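Local coordinates for pheromone response PrgU-like domain-containing protein (Enterococcus faecalis, PDB 2GMQ) that is of unknown biochemical function but, as a plasmid-encoded PrgU-like protein of the PUA clan, probably takes part in the enterococcal response to mating pheromone, at residues G12-T24 against I58-G70. Residues are numbered along the deposited sequence; the frame is centred on the assembly and turned at random.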
loop_
_atom_site.group_PDB
_atom_site.type_symbol
_atom_site.label_atom_id
_atom_site.label_comp_id
_atom_site.label_asym_id
_atom_site.label_seq_id
_atom_site.Cartn_x
_atom_site.Cartn_y
_atom_site.Cartn_z
ATOM N N GLY A 12 -6.307 -36.179 -9.262
ATOM C CA GLY A 12 -6.403 -35.917 -7.800
ATOM C C GLY A 12 -6.143 -34.455 -7.460
ATOM O O GLY A 12 -6.223 -33.577 -8.335
HETATM N N MSE A 13 -5.808 -34.211 -6.188
HETATM C CA MSE A 13 -5.534 -32.872 -5.640
HETATM C C MSE A 13 -4.313 -32.129 -6.303
HETATM O O MSE A 13 -3.303 -32.721 -6.664
HETATM C CB MSE A 13 -5.420 -32.966 -4.089
HETATM C CG MSE A 13 -6.737 -33.461 -3.339
HETATM SE SE MSE A 13 -6.778 -34.790 -1.698
HETATM C CE MSE A 13 -5.891 -36.368 -2.547
ATOM N N LYS A 14 -4.448 -30.830 -6.521
ATOM C CA LYS A 14 -3.303 -29.969 -6.868
ATOM C C LYS A 14 -3.557 -28.629 -6.164
ATOM O O LYS A 14 -4.618 -28.071 -6.327
ATOM C CB LYS A 14 -3.172 -29.751 -8.366
ATOM C CG LYS A 14 -1.936 -28.987 -8.730
ATOM C CD LYS A 14 -1.877 -28.737 -10.215
ATOM C CE LYS A 14 -0.476 -28.341 -10.677
ATOM N NZ LYS A 14 -0.140 -27.034 -10.011
ATOM N N GLU A 15 -2.571 -28.140 -5.414
ATOM C CA GLU A 15 -2.719 -27.042 -4.471
ATOM C C GLU A 15 -1.720 -25.958 -4.885
ATOM O O GLU A 15 -0.567 -26.290 -5.325
ATOM C CB GLU A 15 -2.407 -27.513 -3.046
ATOM C CG GLU A 15 -2.674 -26.405 -2.046
ATOM C CD GLU A 15 -2.606 -26.836 -0.578
ATOM O OE1 GLU A 15 -3.104 -27.965 -0.256
ATOM O OE2 GLU A 15 -2.130 -26.015 0.268
ATOM N N ILE A 16 -2.179 -24.740 -4.912
ATOM C CA ILE A 16 -1.252 -23.661 -5.185
ATOM C C ILE A 16 -1.458 -22.591 -4.111
ATOM O O ILE A 16 -2.638 -22.305 -3.746
ATOM C CB ILE A 16 -1.442 -23.070 -6.607
ATOM C CG1 ILE A 16 -0.416 -21.921 -6.778
ATOM C CG2 ILE A 16 -2.820 -22.371 -6.721
ATOM C CD1 ILE A 16 -0.200 -21.403 -8.236
ATOM N N ALA A 17 -0.345 -22.058 -3.558
ATOM C CA ALA A 17 -0.439 -21.016 -2.558
ATOM C C ALA A 17 -0.413 -19.673 -3.332
ATOM O O ALA A 17 0.405 -19.514 -4.270
ATOM C CB ALA A 17 0.724 -21.074 -1.596
ATOM N N ILE A 18 -1.298 -18.753 -2.961
ATOM C CA ILE A 18 -1.181 -17.384 -3.469
ATOM C C ILE A 18 -1.329 -16.410 -2.327
ATOM O O ILE A 18 -2.242 -16.578 -1.454
ATOM C CB ILE A 18 -2.273 -17.162 -4.546
ATOM C CG1 ILE A 18 -2.289 -18.240 -5.616
ATOM C CG2 ILE A 18 -2.195 -15.731 -5.105
ATOM C CD1 ILE A 18 -3.286 -18.027 -6.743
ATOM N N GLN A 19 -0.409 -15.451 -2.211
ATOM C CA GLN A 19 -0.511 -14.400 -1.196
ATOM C C GLN A 19 -1.765 -13.574 -1.409
ATOM O O GLN A 19 -2.153 -13.230 -2.502
ATOM C CB GLN A 19 0.738 -13.512 -1.092
ATOM C CG GLN A 19 1.190 -12.938 -2.406
ATOM C CD GLN A 19 2.476 -12.125 -2.294
ATOM O OE1 GLN A 19 3.047 -11.938 -1.198
ATOM N NE2 GLN A 19 2.834 -11.471 -3.413
ATOM N N GLU A 20 -2.497 -13.413 -0.320
ATOM C CA GLU A 20 -3.749 -12.696 -0.358
ATOM C C GLU A 20 -3.642 -11.325 -1.072
ATOM O O GLU A 20 -4.614 -10.869 -1.711
ATOM C CB GLU A 20 -4.223 -12.481 1.078
ATOM C CG GLU A 20 -5.619 -11.973 1.158
ATOM C CD GLU A 20 -5.680 -10.441 1.232
ATOM O OE1 GLU A 20 -4.659 -9.693 1.231
ATOM O OE2 GLU A 20 -6.803 -9.952 1.314
ATOM N N LYS A 21 -2.509 -10.582 -0.942
ATOM C CA LYS A 21 -2.397 -9.258 -1.516
ATOM C C LYS A 21 -2.446 -9.262 -3.033
ATOM O O LYS A 21 -2.534 -8.193 -3.642
ATOM C CB LYS A 21 -1.116 -8.552 -1.024
ATOM C CG LYS A 21 0.204 -9.230 -1.316
ATOM C CD LYS A 21 1.429 -8.400 -1.053
ATOM C CE LYS A 21 2.150 -8.775 0.228
ATOM N NZ LYS A 21 3.424 -7.934 0.506
ATOM N N ASP A 22 -2.267 -10.459 -3.610
ATOM C CA ASP A 22 -2.358 -10.612 -5.084
ATOM C C ASP A 22 -3.747 -10.987 -5.602
ATOM O O ASP A 22 -3.872 -11.252 -6.824
ATOM C CB ASP A 22 -1.330 -11.641 -5.563
ATOM C CG ASP A 22 0.069 -11.077 -5.635
ATOM O OD1 ASP A 22 0.240 -9.834 -5.691
ATOM O OD2 ASP A 22 1.023 -11.886 -5.633
ATOM N N LEU A 23 -4.767 -10.984 -4.704
ATOM C CA LEU A 23 -6.101 -11.398 -5.030
ATOM C C LEU A 23 -7.109 -10.276 -4.832
ATOM O O LEU A 23 -6.995 -9.493 -3.860
ATOM C CB LEU A 23 -6.528 -12.585 -4.154
ATOM C CG LEU A 23 -5.590 -13.827 -4.254
ATOM C CD1 LEU A 23 -6.143 -14.902 -3.177
ATOM C CD2 LEU A 23 -5.606 -14.362 -5.652
ATOM N N THR A 24 -8.063 -10.189 -5.762
ATOM C CA THR A 24 -9.247 -9.391 -5.565
ATOM C C THR A 24 -10.316 -10.377 -5.127
ATOM O O THR A 24 -10.728 -11.205 -5.918
ATOM C CB THR A 24 -9.600 -8.637 -6.858
ATOM O OG1 THR A 24 -8.476 -7.778 -7.185
ATOM C CG2 THR A 24 -10.846 -7.812 -6.675
ATOM N N ILE A 58 -4.913 -24.472 -15.578
ATOM C CA ILE A 58 -5.600 -23.806 -14.418
ATOM C C ILE A 58 -6.603 -24.778 -13.775
ATOM O O ILE A 58 -6.808 -24.788 -12.509
ATOM C CB ILE A 58 -6.243 -22.441 -14.844
ATOM C CG1 ILE A 58 -6.853 -21.743 -13.618
ATOM C CG2 ILE A 58 -7.213 -22.643 -16.020
ATOM C CD1 ILE A 58 -7.461 -20.321 -13.863
ATOM N N GLN A 59 -7.225 -25.628 -14.599
ATOM C CA GLN A 59 -8.287 -26.485 -14.083
ATOM C C GLN A 59 -7.760 -27.710 -13.323
ATOM O O GLN A 59 -8.550 -28.470 -12.803
ATOM C CB GLN A 59 -9.337 -26.785 -15.170
ATOM C CG GLN A 59 -10.129 -25.484 -15.495
ATOM C CD GLN A 59 -11.498 -25.696 -16.135
ATOM O OE1 GLN A 59 -11.772 -26.722 -16.762
ATOM N NE2 GLN A 59 -12.344 -24.682 -16.027
ATOM N N GLU A 60 -6.436 -27.861 -13.219
ATOM C CA GLU A 60 -5.805 -28.892 -12.384
ATOM C C GLU A 60 -5.827 -28.518 -10.885
ATOM O O GLU A 60 -5.777 -29.367 -10.006
ATOM C CB GLU A 60 -4.355 -29.106 -12.819
ATOM C CG GLU A 60 -4.179 -29.346 -14.324
ATOM C CD GLU A 60 -2.839 -29.952 -14.678
ATOM O OE1 GLU A 60 -1.988 -30.161 -13.787
ATOM O OE2 GLU A 60 -2.634 -30.211 -15.876
ATOM N N ILE A 61 -5.904 -27.220 -10.609
ATOM C CA ILE A 61 -5.858 -26.722 -9.245
ATOM C C ILE A 61 -7.192 -27.045 -8.527
ATOM O O ILE A 61 -8.246 -26.701 -9.005
ATOM C CB ILE A 61 -5.645 -25.194 -9.232
ATOM C CG1 ILE A 61 -4.220 -24.811 -9.757
ATOM C CG2 ILE A 61 -5.809 -24.699 -7.825
ATOM C CD1 ILE A 61 -4.049 -23.390 -10.378
ATOM N N THR A 62 -7.103 -27.732 -7.403
ATOM C CA THR A 62 -8.268 -28.061 -6.579
ATOM C C THR A 62 -8.351 -27.215 -5.281
ATOM O O THR A 62 -9.423 -27.150 -4.676
ATOM C CB THR A 62 -8.242 -29.525 -6.181
ATOM O OG1 THR A 62 -7.052 -29.812 -5.411
ATOM C CG2 THR A 62 -8.294 -30.367 -7.420
ATOM N N THR A 63 -7.229 -26.627 -4.863
ATOM C CA THR A 63 -7.096 -25.924 -3.605
ATOM C C THR A 63 -6.176 -24.701 -3.748
ATOM O O THR A 63 -5.071 -24.792 -4.352
ATOM C CB THR A 63 -6.404 -26.885 -2.605
ATOM O OG1 THR A 63 -7.198 -28.068 -2.530
ATOM C CG2 THR A 63 -6.357 -26.215 -1.211
ATOM N N LEU A 64 -6.649 -23.577 -3.228
ATOM C CA LEU A 64 -5.787 -22.368 -3.110
ATOM C C LEU A 64 -5.436 -22.240 -1.644
ATOM O O LEU A 64 -6.340 -22.294 -0.762
ATOM C CB LEU A 64 -6.507 -21.085 -3.503
ATOM C CG LEU A 64 -7.100 -20.964 -4.880
ATOM C CD1 LEU A 64 -7.619 -19.546 -5.100
ATOM C CD2 LEU A 64 -6.146 -21.439 -6.015
ATOM N N ASN A 65 -4.123 -22.104 -1.388
ATOM C CA ASN A 65 -3.636 -21.838 -0.019
ATOM C C ASN A 65 -3.373 -20.324 0.106
ATOM O O ASN A 65 -2.335 -19.819 -0.393
ATOM C CB ASN A 65 -2.407 -22.678 0.229
ATOM C CG ASN A 65 -1.932 -22.656 1.654
ATOM O OD1 ASN A 65 -2.646 -22.215 2.571
ATOM N ND2 ASN A 65 -0.711 -23.178 1.879
ATOM N N ILE A 66 -4.296 -19.598 0.739
ATOM C CA ILE A 66 -4.185 -18.149 0.832
ATOM C C ILE A 66 -3.217 -17.767 1.930
ATOM O O ILE A 66 -3.345 -18.238 3.065
ATOM C CB ILE A 66 -5.612 -17.417 0.964
ATOM C CG1 ILE A 66 -6.369 -17.759 -0.356
ATOM C CG2 ILE A 66 -5.398 -15.952 1.173
ATOM C CD1 ILE A 66 -7.794 -17.322 -0.405
ATOM N N ILE A 67 -2.228 -16.961 1.565
ATOM C CA ILE A 67 -1.148 -16.598 2.501
ATOM C C ILE A 67 -1.202 -15.121 2.884
ATOM O O ILE A 67 -1.252 -14.241 1.979
ATOM C CB ILE A 67 0.303 -16.781 1.749
ATOM C CG1 ILE A 67 0.479 -18.165 1.070
ATOM C CG2 ILE A 67 1.423 -16.468 2.768
ATOM C CD1 ILE A 67 0.142 -19.293 2.203
ATOM N N LYS A 68 -1.056 -14.795 4.182
ATOM C CA LYS A 68 -1.063 -13.391 4.610
ATOM C C LYS A 68 -0.709 -13.289 6.064
ATOM O O LYS A 68 -1.203 -14.099 6.881
ATOM C CB LYS A 68 -2.419 -12.778 4.409
ATOM C CG LYS A 68 -2.546 -11.385 4.999
ATOM C CD LYS A 68 -3.805 -10.789 4.512
ATOM C CE LYS A 68 -3.890 -9.347 5.120
ATOM N NZ LYS A 68 -5.052 -8.681 4.544
ATOM N N ASN A 69 0.104 -12.286 6.396
ATOM C CA ASN A 69 0.372 -11.961 7.820
ATOM C C ASN A 69 0.908 -13.184 8.521
ATOM O O ASN A 69 0.595 -13.430 9.660
ATOM C CB ASN A 69 -0.888 -11.429 8.502
ATOM C CG ASN A 69 -1.236 -9.994 8.069
ATOM O OD1 ASN A 69 -0.404 -9.294 7.461
ATOM N ND2 ASN A 69 -2.446 -9.553 8.370
ATOM N N GLY A 70 1.730 -13.943 7.793
ATOM C CA GLY A 70 2.371 -15.139 8.317
ATOM C C GLY A 70 1.453 -16.291 8.597
ATOM O O GLY A 70 1.858 -17.256 9.220
HETATM O O HOH W 1 -5.359 -32.063 -10.315
HETATM O O HOH W 2 0.160 -24.856 -0.213
HETATM O O HOH W 3 -0.705 -11.321 1.374
#
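K14 O is gripped by two successive amides, firmly by T62 N at 2.7 Å in its carbonyl plane and weakly by T63 N. The T62 hydroxyl turns back to K14: with chi1 at 61°, OG1 sits between its own backbone N and carbonyl carbon and accepts the hydrogen of K14 N at 3.0 Å, so both polar backbone atoms of K14 are bound before the strands begin. A water bridges G12 O and E60 O at this end. From here strands 15-19 and 63-68 run parallel, their axes 28° apart, 15-19 outermost within this chain and 63-68 central in a three-stranded mixed sheet. The pairing is regular: I16 bonds T63 and N65, which flank its partner L64, and I18 bonds N65 and I67, while E20 N reaches I67 O at 2.7 Å. On the buried face of I16, I18, L64 and I66, I16 CG2 meets I61 CG2 at 3.9 Å. Beyond the 3-10 turn 20-22, L23, opening the antiparallel sheet, brings CD1 against I66 CG1. On the other face E15 stretches across T63, its carboxylate nearly perpendicular to the N65 amide (89°), and a water joins E15 OE2 to N65 ND2. E20 and K68 lie side by side, ending in a long, weak salt bridge between OE1 and NZ (3.5 Å). Strand 71-76 pairs antiparallel with the far edge of 63-68, F97 of strand 94-98 covers I61 and L64, helix 105-112 packs on E20, I66 and K68, and a second subunit's Y49 covers A17 and N65.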